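Local coordinates for hypothetical protein PurS (Thermus thermophilus, PDB 2DGB) that is a small alpha+beta protein of the PurS family whose three-stranded antiparallel sheet continues into that of a second subunit, at residues A[6-11]-A[75-80]; A[16-21]-A[37-42]. All coordinates share one frame; numbering follows the deposited sequence.

Contact 1. Residues A[6-11]-A[75-80]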
ATOM      1  N   ALA A   6       3.240  -7.274  -9.270  1.00 18.42           N
ATOM      2  CA  ALA A   6       3.919  -6.097  -8.761  1.00 17.96           C
ATOM      3  C   ALA A   6       3.106  -5.491  -7.631  1.00 17.07           C
ATOM      4  O   ALA A   6       1.877  -5.417  -7.711  1.00 16.96           O
ATOM      5  CB  ALA A   6       4.097  -5.077  -9.882  1.00 16.97           C
ATOM      6  N   THR A   7       3.796  -5.092  -6.569  1.00 14.71           N
ATOM      7  CA  THR A   7       3.149  -4.448  -5.433  1.00 16.07           C
ATOM      8  C   THR A   7       3.516  -2.970  -5.543  1.00 16.97           C
ATOM      9  O   THR A   7       4.637  -2.567  -5.215  1.00 17.96           O
ATOM     10  CB  THR A   7       3.659  -4.997  -4.091  1.00 13.10           C
ATOM     11  OG1 THR A   7       3.382  -6.400  -4.011  1.00 15.63           O
ATOM     12  CG2 THR A   7       2.951  -4.292  -2.930  1.00 14.20           C
ATOM     13  N   LEU A   8       2.570  -2.174  -6.029  1.00 16.45           N
ATOM     14  CA  LEU A   8       2.777  -0.744  -6.214  1.00 16.06           C
ATOM     15  C   LEU A   8       2.082   0.105  -5.167  1.00 16.30           C
ATOM     16  O   LEU A   8       0.876  -0.016  -4.950  1.00 16.65           O
ATOM     17  CB  LEU A   8       2.277  -0.307  -7.592  1.00 17.27           C
ATOM     18  CG  LEU A   8       3.166  -0.503  -8.819  1.00 19.33           C
ATOM     19  CD1 LEU A   8       2.303  -0.530 -10.068  1.00 19.69           C
ATOM     20  CD2 LEU A   8       4.196   0.615  -8.900  1.00 18.38           C
ATOM     21  N   LEU A   9       2.850   0.976  -4.528  1.00 15.72           N
ATOM     22  CA  LEU A   9       2.293   1.876  -3.534  1.00 16.37           C
ATOM     23  C   LEU A   9       2.133   3.235  -4.214  1.00 17.51           C
ATOM     24  O   LEU A   9       3.040   3.697  -4.904  1.00 16.87           O
ATOM     25  CB  LEU A   9       3.240   2.011  -2.342  1.00 16.23           C
ATOM     26  CG  LEU A   9       3.606   0.730  -1.592  1.00 17.36           C
ATOM     27  CD1 LEU A   9       4.504   1.086  -0.419  1.00 15.92           C
ATOM     28  CD2 LEU A   9       2.341   0.027  -1.104  1.00 15.65           C
ATOM     29  N   ILE A  10       0.970   3.857  -4.044  1.00 15.02           N
ATOM     30  CA  ILE A  10       0.726   5.174  -4.619  1.00 14.93           C
ATOM     31  C   ILE A  10       0.310   6.052  -3.451  1.00 15.04           C
ATOM     32  O   ILE A  10      -0.774   5.899  -2.883  1.00 12.26           O
ATOM     33  CB  ILE A  10      -0.375   5.121  -5.710  1.00 15.76           C
ATOM     34  CG1 ILE A  10       0.109   4.245  -6.880  1.00 15.76           C
ATOM     35  CG2 ILE A  10      -0.685   6.519  -6.205  1.00 15.11           C
ATOM     36  CD1 ILE A  10      -0.907   4.064  -8.005  1.00 16.66           C
ATOM     37  N   GLU A  11       1.196   6.962  -3.072  1.00 14.49           N
ATOM     38  CA  GLU A  11       0.926   7.816  -1.933  1.00 15.11           C
ATOM     39  C   GLU A  11       1.031   9.289  -2.299  1.00 15.50           C
ATOM     40  O   GLU A  11       1.591   9.651  -3.335  1.00 14.33           O
ATOM     41  CB  GLU A  11       1.907   7.471  -0.807  1.00 15.82           C
ATOM     42  CG  GLU A  11       2.148   5.963  -0.656  1.00 17.26           C
ATOM     43  CD  GLU A  11       3.053   5.606   0.516  1.00 18.55           C
ATOM     44  OE1 GLU A  11       3.996   6.367   0.807  1.00 15.26           O
ATOM     45  OE2 GLU A  11       2.825   4.549   1.140  1.00 19.78           O
ATOM     46  N   TYR A  75       4.831   7.169  -6.743  1.00 19.76           N
ATOM     47  CA  TYR A  75       4.608   5.731  -6.698  1.00 21.70           C
ATOM     48  C   TYR A  75       5.906   5.064  -6.305  1.00 20.85           C
ATOM     49  O   TYR A  75       6.982   5.646  -6.443  1.00 18.14           O
ATOM     50  CB  TYR A  75       4.138   5.203  -8.062  1.00 22.40           C
ATOM     51  CG  TYR A  75       5.155   5.336  -9.178  1.00 24.30           C
ATOM     52  CD1 TYR A  75       6.109   4.341  -9.416  1.00 26.51           C
ATOM     53  CD2 TYR A  75       5.163   6.459 -10.000  1.00 26.27           C
ATOM     54  CE1 TYR A  75       7.044   4.468 -10.453  1.00 26.97           C
ATOM     55  CE2 TYR A  75       6.090   6.597 -11.033  1.00 28.73           C
ATOM     56  CZ  TYR A  75       7.022   5.603 -11.257  1.00 28.94           C
ATOM     57  OH  TYR A  75       7.913   5.752 -12.304  1.00 29.95           O
ATOM     58  N   ALA A  76       5.799   3.843  -5.805  1.00 20.59           N
ATOM     59  CA  ALA A  76       6.974   3.090  -5.407  1.00 20.02           C
ATOM     60  C   ALA A  76       6.713   1.612  -5.653  1.00 20.00           C
ATOM     61  O   ALA A  76       5.685   1.080  -5.223  1.00 17.87           O
ATOM     62  CB  ALA A  76       7.273   3.332  -3.933  1.00 20.77           C
ATOM     63  N   LEU A  77       7.626   0.956  -6.362  1.00 18.38           N
ATOM     64  CA  LEU A  77       7.483  -0.471  -6.622  1.00 19.73           C
ATOM     65  C   LEU A  77       8.016  -1.162  -5.372  1.00 19.92           C
ATOM     66  O   LEU A  77       9.225  -1.336  -5.217  1.00 19.57           O
ATOM     67  CB  LEU A  77       8.299  -0.880  -7.855  1.00 21.16           C
ATOM     68  CG  LEU A  77       8.192  -2.345  -8.297  1.00 22.23           C
ATOM     69  CD1 LEU A  77       6.723  -2.762  -8.412  1.00 17.96           C
ATOM     70  CD2 LEU A  77       8.913  -2.523  -9.626  1.00 20.87           C
ATOM     71  N   GLU A  78       7.105  -1.529  -4.478  1.00 17.89           N
ATOM     72  CA  GLU A  78       7.460  -2.164  -3.217  1.00 19.67           C
ATOM     73  C   GLU A  78       8.001  -3.588  -3.365  1.00 20.43           C
ATOM     74  O   GLU A  78       8.865  -4.010  -2.596  1.00 17.43           O
ATOM     75  CB  GLU A  78       6.245  -2.161  -2.292  1.00 21.07           C
ATOM     76  CG  GLU A  78       6.496  -2.699  -0.896  1.00 28.14           C
ATOM     77  CD  GLU A  78       7.503  -1.871  -0.119  1.00 33.66           C
ATOM     78  OE1 GLU A  78       7.617  -0.656  -0.398  1.00 37.03           O
ATOM     79  OE2 GLU A  78       8.166  -2.431   0.782  1.00 35.63           O
ATOM     80  N   ALA A  79       7.483  -4.326  -4.344  1.00 19.04           N
ATOM     81  CA  ALA A  79       7.927  -5.696  -4.585  1.00 17.41           C
ATOM     82  C   ALA A  79       7.549  -6.137  -5.995  1.00 18.99           C
ATOM     83  O   ALA A  79       6.690  -5.531  -6.634  1.00 16.59           O
ATOM     84  CB  ALA A  79       7.306  -6.640  -3.561  1.00 18.25           C
ATOM     85  N   LEU A  80       8.199  -7.195  -6.470  1.00 17.48           N
ATOM     86  CA  LEU A  80       7.939  -7.736  -7.797  1.00 19.86           C
ATOM     87  C   LEU A  80       8.391  -9.195  -7.817  1.00 21.26           C
ATOM     88  O   LEU A  80       9.543  -9.507  -7.510  1.00 19.33           O
ATOM     89  CB  LEU A  80       8.707  -6.948  -8.860  1.00 19.01           C
ATOM     90  CG  LEU A  80       8.543  -7.423 -10.308  1.00 21.38           C
ATOM     91  CD1 LEU A  80       7.135  -7.118 -10.792  1.00 20.38           C
ATOM     92  CD2 LEU A  80       9.567  -6.741 -11.195  1.00 20.54           C
TER
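A classic beta bulge interrupts the antiparallel pairing where Thr-7 meets both Glu-78 and Ala-79. The carbonyl oxygen of Thr-7 receives Glu-78 N at 2.8 Å, nearly along the C=O axis, while its bond from Ala-79 N is weak, 3.5 Å long. In return Thr-7 N gives an almost straight bond (176°) to Ala-79 O. Past the extra residue regular pairing resumes: Leu-9 N reaches Ala-76 O at 2.9 Å and Ala-76 N returns to Leu-9 O. On one face, the methyl of Ala-6 touches the tips of two leucines, 3.8 Å from CD1 of Leu-77 and from CD1 of Leu-80, while CD2 of Leu-8 approaches the Tyr-75 ring obliquely at CD1. Helix 53-67 covers Tyr-75, Leu-77 and Leu-80 here. On the other face the bulge sets Glu-78 alongside Thr-7; with CG anti to its backbone N (chi1 -176°) and a bend at chi2, it brings OE1 to 3.6 Å from CD1 of Leu-9. Thr-7 OG1 is hydrogen-bonded to Glu-45 on the neighbouring strand, and Leu-9 packs on Leu-9 of the second subunit. Such a two-to-one pairing, with one carbonyl facing two successive N-H groups, is the hallmark of the classic bulge in an antiparallel sheet.

Contact 2. Residues A[16-21]-A[37-42]; sequences ILDPQG and EVRVGK
Asp-18, the N-cap of helix 19-30, ties the helix start to strand 37-49 by dividing its two carboxylate oxygens between them. OD2 accepts Val-40 N at 2.7 Å through its syn lone pair, while OD1 caps the helix by taking the N-H of Gly-21 (2.8 Å) from well above the carboxylate plane. A water gives OD1 a second donor and also donates to Val-40 O, so both backbone polar atoms of Val-40 are engaged on this side. The aspartate reaches the strand because CG lies anti to its backbone N, chi1 -175°. Arg-39 satisfies the loop carbonyl before the helix: NH1 and NH2 grip Ile-16 O end-on, at 3.1 and 3.0 Å, with the oxygen close to the guanidinium plane. Bends at chi2 and chi3 fold the arginine back over the loop, where CB of Asp-18 lies over one face of the guanidinium, toward its rim near NH1. The opposite charges nearby probably attract, though no N-H of Arg-39 points at the carboxylate. Val-38 N is met by Glu-25, farther along the helix, and residues 37-42 pair antiparallel with a strand of the second subunit. CA of Gly-21 makes a CA-H...O contact of 3.4 Å to Val-38 O, and CG2 of Val-40 rests 3.8 Å from that same CA.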
ATOM      1  N   ILE A  16       1.140  17.604   0.707  1.00 25.52           N
ATOM      2  CA  ILE A  16      -0.252  17.481   0.279  1.00 23.06           C
ATOM      3  C   ILE A  16      -1.078  17.145   1.517  1.00 23.71           C
ATOM      4  O   ILE A  16      -0.699  16.283   2.306  1.00 22.37           O
ATOM      5  CB  ILE A  16      -0.442  16.345  -0.764  1.00 20.65           C
ATOM      6  CG1 ILE A  16       0.397  16.623  -2.016  1.00 19.95           C
ATOM      7  CG2 ILE A  16      -1.914  16.226  -1.139  1.00 19.91           C
ATOM      8  CD1 ILE A  16       0.026  17.906  -2.759  1.00 21.23           C
ATOM      9  N   LEU A  17      -2.200  17.830   1.695  1.00 23.52           N
ATOM     10  CA  LEU A  17      -3.052  17.580   2.851  1.00 22.73           C
ATOM     11  C   LEU A  17      -3.700  16.195   2.764  1.00 21.61           C
ATOM     12  O   LEU A  17      -4.297  15.848   1.749  1.00 23.04           O
ATOM     13  CB  LEU A  17      -4.134  18.657   2.938  1.00 23.31           C
ATOM     14  CG  LEU A  17      -5.036  18.578   4.169  1.00 25.94           C
ATOM     15  CD1 LEU A  17      -4.210  18.854   5.410  1.00 27.61           C
ATOM     16  CD2 LEU A  17      -6.168  19.579   4.049  1.00 26.20           C
ATOM     17  N   ASP A  18      -3.579  15.411   3.835  1.00 20.43           N
ATOM     18  CA  ASP A  18      -4.154  14.066   3.894  1.00 18.71           C
ATOM     19  C   ASP A  18      -5.206  14.000   5.005  1.00 18.44           C
ATOM     20  O   ASP A  18      -4.921  13.542   6.115  1.00 18.39           O
ATOM     21  CB  ASP A  18      -3.051  13.036   4.172  1.00 17.70           C
ATOM     22  CG  ASP A  18      -3.561  11.601   4.137  1.00 18.49           C
ATOM     23  OD1 ASP A  18      -4.791  11.391   4.177  1.00 17.03           O
ATOM     24  OD2 ASP A  18      -2.723  10.676   4.085  1.00 19.59           O
ATOM     25  N   PRO A  19      -6.443  14.438   4.714  1.00 17.34           N
ATOM     26  CA  PRO A  19      -7.516  14.421   5.713  1.00 17.85           C
ATOM     27  C   PRO A  19      -7.816  13.056   6.330  1.00 18.16           C
ATOM     28  O   PRO A  19      -8.031  12.952   7.534  1.00 18.13           O
ATOM     29  CB  PRO A  19      -8.715  15.000   4.950  1.00 18.36           C
ATOM     30  CG  PRO A  19      -8.424  14.639   3.526  1.00 19.19           C
ATOM     31  CD  PRO A  19      -6.946  14.910   3.412  1.00 17.06           C
ATOM     32  N   GLN A  20      -7.838  12.013   5.513  1.00 18.33           N
ATOM     33  CA  GLN A  20      -8.114  10.683   6.032  1.00 19.66           C
ATOM     34  C   GLN A  20      -7.031  10.308   7.047  1.00 18.59           C
ATOM     35  O   GLN A  20      -7.332   9.818   8.135  1.00 18.20           O
ATOM     36  CB  GLN A  20      -8.164   9.665   4.884  1.00 21.39           C
ATOM     37  CG  GLN A  20      -8.523   8.250   5.316  1.00 25.64           C
ATOM     38  CD  GLN A  20      -9.800   8.189   6.145  1.00 27.28           C
ATOM     39  OE1 GLN A  20     -10.795   8.844   5.830  1.00 26.00           O
ATOM     40  NE2 GLN A  20      -9.779   7.386   7.203  1.00 28.16           N
ATOM     41  N   GLY A  21      -5.773  10.558   6.692  1.00 18.89           N
ATOM     42  CA  GLY A  21      -4.677  10.247   7.595  1.00 19.96           C
ATOM     43  C   GLY A  21      -4.821  11.014   8.902  1.00 20.59           C
ATOM     44  O   GLY A  21      -4.548  10.490   9.984  1.00 20.82           O
ATOM     45  N   GLU A  37       2.204  10.466  13.139  1.00 20.61           N
ATOM     46  CA  GLU A  37       1.632  10.813  11.847  1.00 18.82           C
ATOM     47  C   GLU A  37       1.145   9.578  11.102  1.00 18.95           C
ATOM     48  O   GLU A  37       1.741   8.502  11.207  1.00 18.00           O
ATOM     49  CB  GLU A  37       2.687  11.513  10.991  1.00 20.85           C
ATOM     50  CG  GLU A  37       2.241  11.812   9.572  1.00 23.33           C
ATOM     51  CD  GLU A  37       3.388  12.262   8.686  1.00 25.11           C
ATOM     52  OE1 GLU A  37       4.194  11.407   8.262  1.00 27.42           O
ATOM     53  OE2 GLU A  37       3.489  13.472   8.421  1.00 27.85           O
ATOM     54  N   VAL A  38       0.066   9.754  10.343  1.00 17.17           N
ATOM     55  CA  VAL A  38      -0.517   8.691   9.537  1.00 16.73           C
ATOM     56  C   VAL A  38      -0.730   9.227   8.118  1.00 16.39           C
ATOM     57  O   VAL A  38      -1.340  10.276   7.940  1.00 14.51           O
ATOM     58  CB  VAL A  38      -1.889   8.247  10.094  1.00 16.54           C
ATOM     59  CG1 VAL A  38      -2.470   7.137   9.225  1.00 15.86           C
ATOM     60  CG2 VAL A  38      -1.744   7.776  11.538  1.00 18.09           C
ATOM     61  N   ARG A  39      -0.201   8.533   7.115  1.00 16.81           N
ATOM     62  CA  ARG A  39      -0.395   8.942   5.723  1.00 17.21           C
ATOM     63  C   ARG A  39      -1.099   7.759   5.082  1.00 17.35           C
ATOM     64  O   ARG A  39      -0.601   6.632   5.144  1.00 16.97           O
ATOM     65  CB  ARG A  39       0.940   9.204   5.018  1.00 17.97           C
ATOM     66  CG  ARG A  39       1.718  10.388   5.559  1.00 25.38           C
ATOM     67  CD  ARG A  39       0.979  11.707   5.333  1.00 29.44           C
ATOM     68  NE  ARG A  39       1.055  12.167   3.945  1.00 30.34           N
ATOM     69  CZ  ARG A  39       0.644  13.365   3.534  1.00 33.01           C
ATOM     70  NH1 ARG A  39       0.122  14.222   4.406  1.00 32.39           N
ATOM     71  NH2 ARG A  39       0.773  13.723   2.259  1.00 29.54           N
ATOM     72  N   VAL A  40      -2.263   8.007   4.495  1.00 16.25           N
ATOM     73  CA  VAL A  40      -3.048   6.944   3.881  1.00 16.26           C
ATOM     74  C   VAL A  40      -2.916   6.957   2.372  1.00 16.27           C
ATOM     75  O   VAL A  40      -3.157   7.977   1.717  1.00 15.72           O
ATOM     76  CB  VAL A  40      -4.548   7.063   4.259  1.00 17.58           C
ATOM     77  CG1 VAL A  40      -5.353   5.972   3.568  1.00 17.59           C
ATOM     78  CG2 VAL A  40      -4.710   6.951   5.768  1.00 14.73           C
ATOM     79  N   GLY A  41      -2.514   5.814   1.829  1.00 13.95           N
ATOM     80  CA  GLY A  41      -2.352   5.693   0.400  1.00 15.82           C
ATOM     81  C   GLY A  41      -3.059   4.449  -0.092  1.00 16.44           C
ATOM     82  O   GLY A  41      -3.852   3.836   0.628  1.00 15.88           O
ATOM     83  N   LYS A  42      -2.775   4.072  -1.327  1.00 15.64           N
ATOM     84  CA  LYS A  42      -3.388   2.890  -1.896  1.00 17.46           C
ATOM     85  C   LYS A  42      -2.301   1.916  -2.328  1.00 14.98           C
ATOM     86  O   LYS A  42      -1.207   2.325  -2.721  1.00 13.37           O
ATOM     87  CB  LYS A  42      -4.250   3.278  -3.104  1.00 20.53           C
ATOM     88  CG  LYS A  42      -3.446   3.628  -4.338  1.00 26.48           C
ATOM     89  CD  LYS A  42      -4.302   4.291  -5.421  1.00 33.06           C
ATOM     90  CE  LYS A  42      -4.628   5.744  -5.079  1.00 35.06           C
ATOM     91  NZ  LYS A  42      -5.175   6.492  -6.252  1.00 38.14           N
TER
HETATM   92  O   HOH W   1      -5.459   9.713   2.038  1.00 17.56           O

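In the fold
Both contacts belong to one antiparallel sheet, in which strand 3-12 lies between strands 37-49 and 73-83. Contact 1 joins the central strand to 73-83; contact 2 places the start of helix 19-30 against 37-49. Their centres are about 17 Å apart, yet they meet directly, with Ile-10 N of contact 1 lying 3.0 Å from Lys-42 O of contact 2, a probable hydrogen bond. Along the chain, contact 2 is nested inside the loop that contact 1 closes. Each also touches the second subunit in its own way: contact 1 through side chains such as Leu-9, contact 2 through backbone pairing that carries the sheet across the interface, an example of local pairing and dimer assembly sharing one sheet.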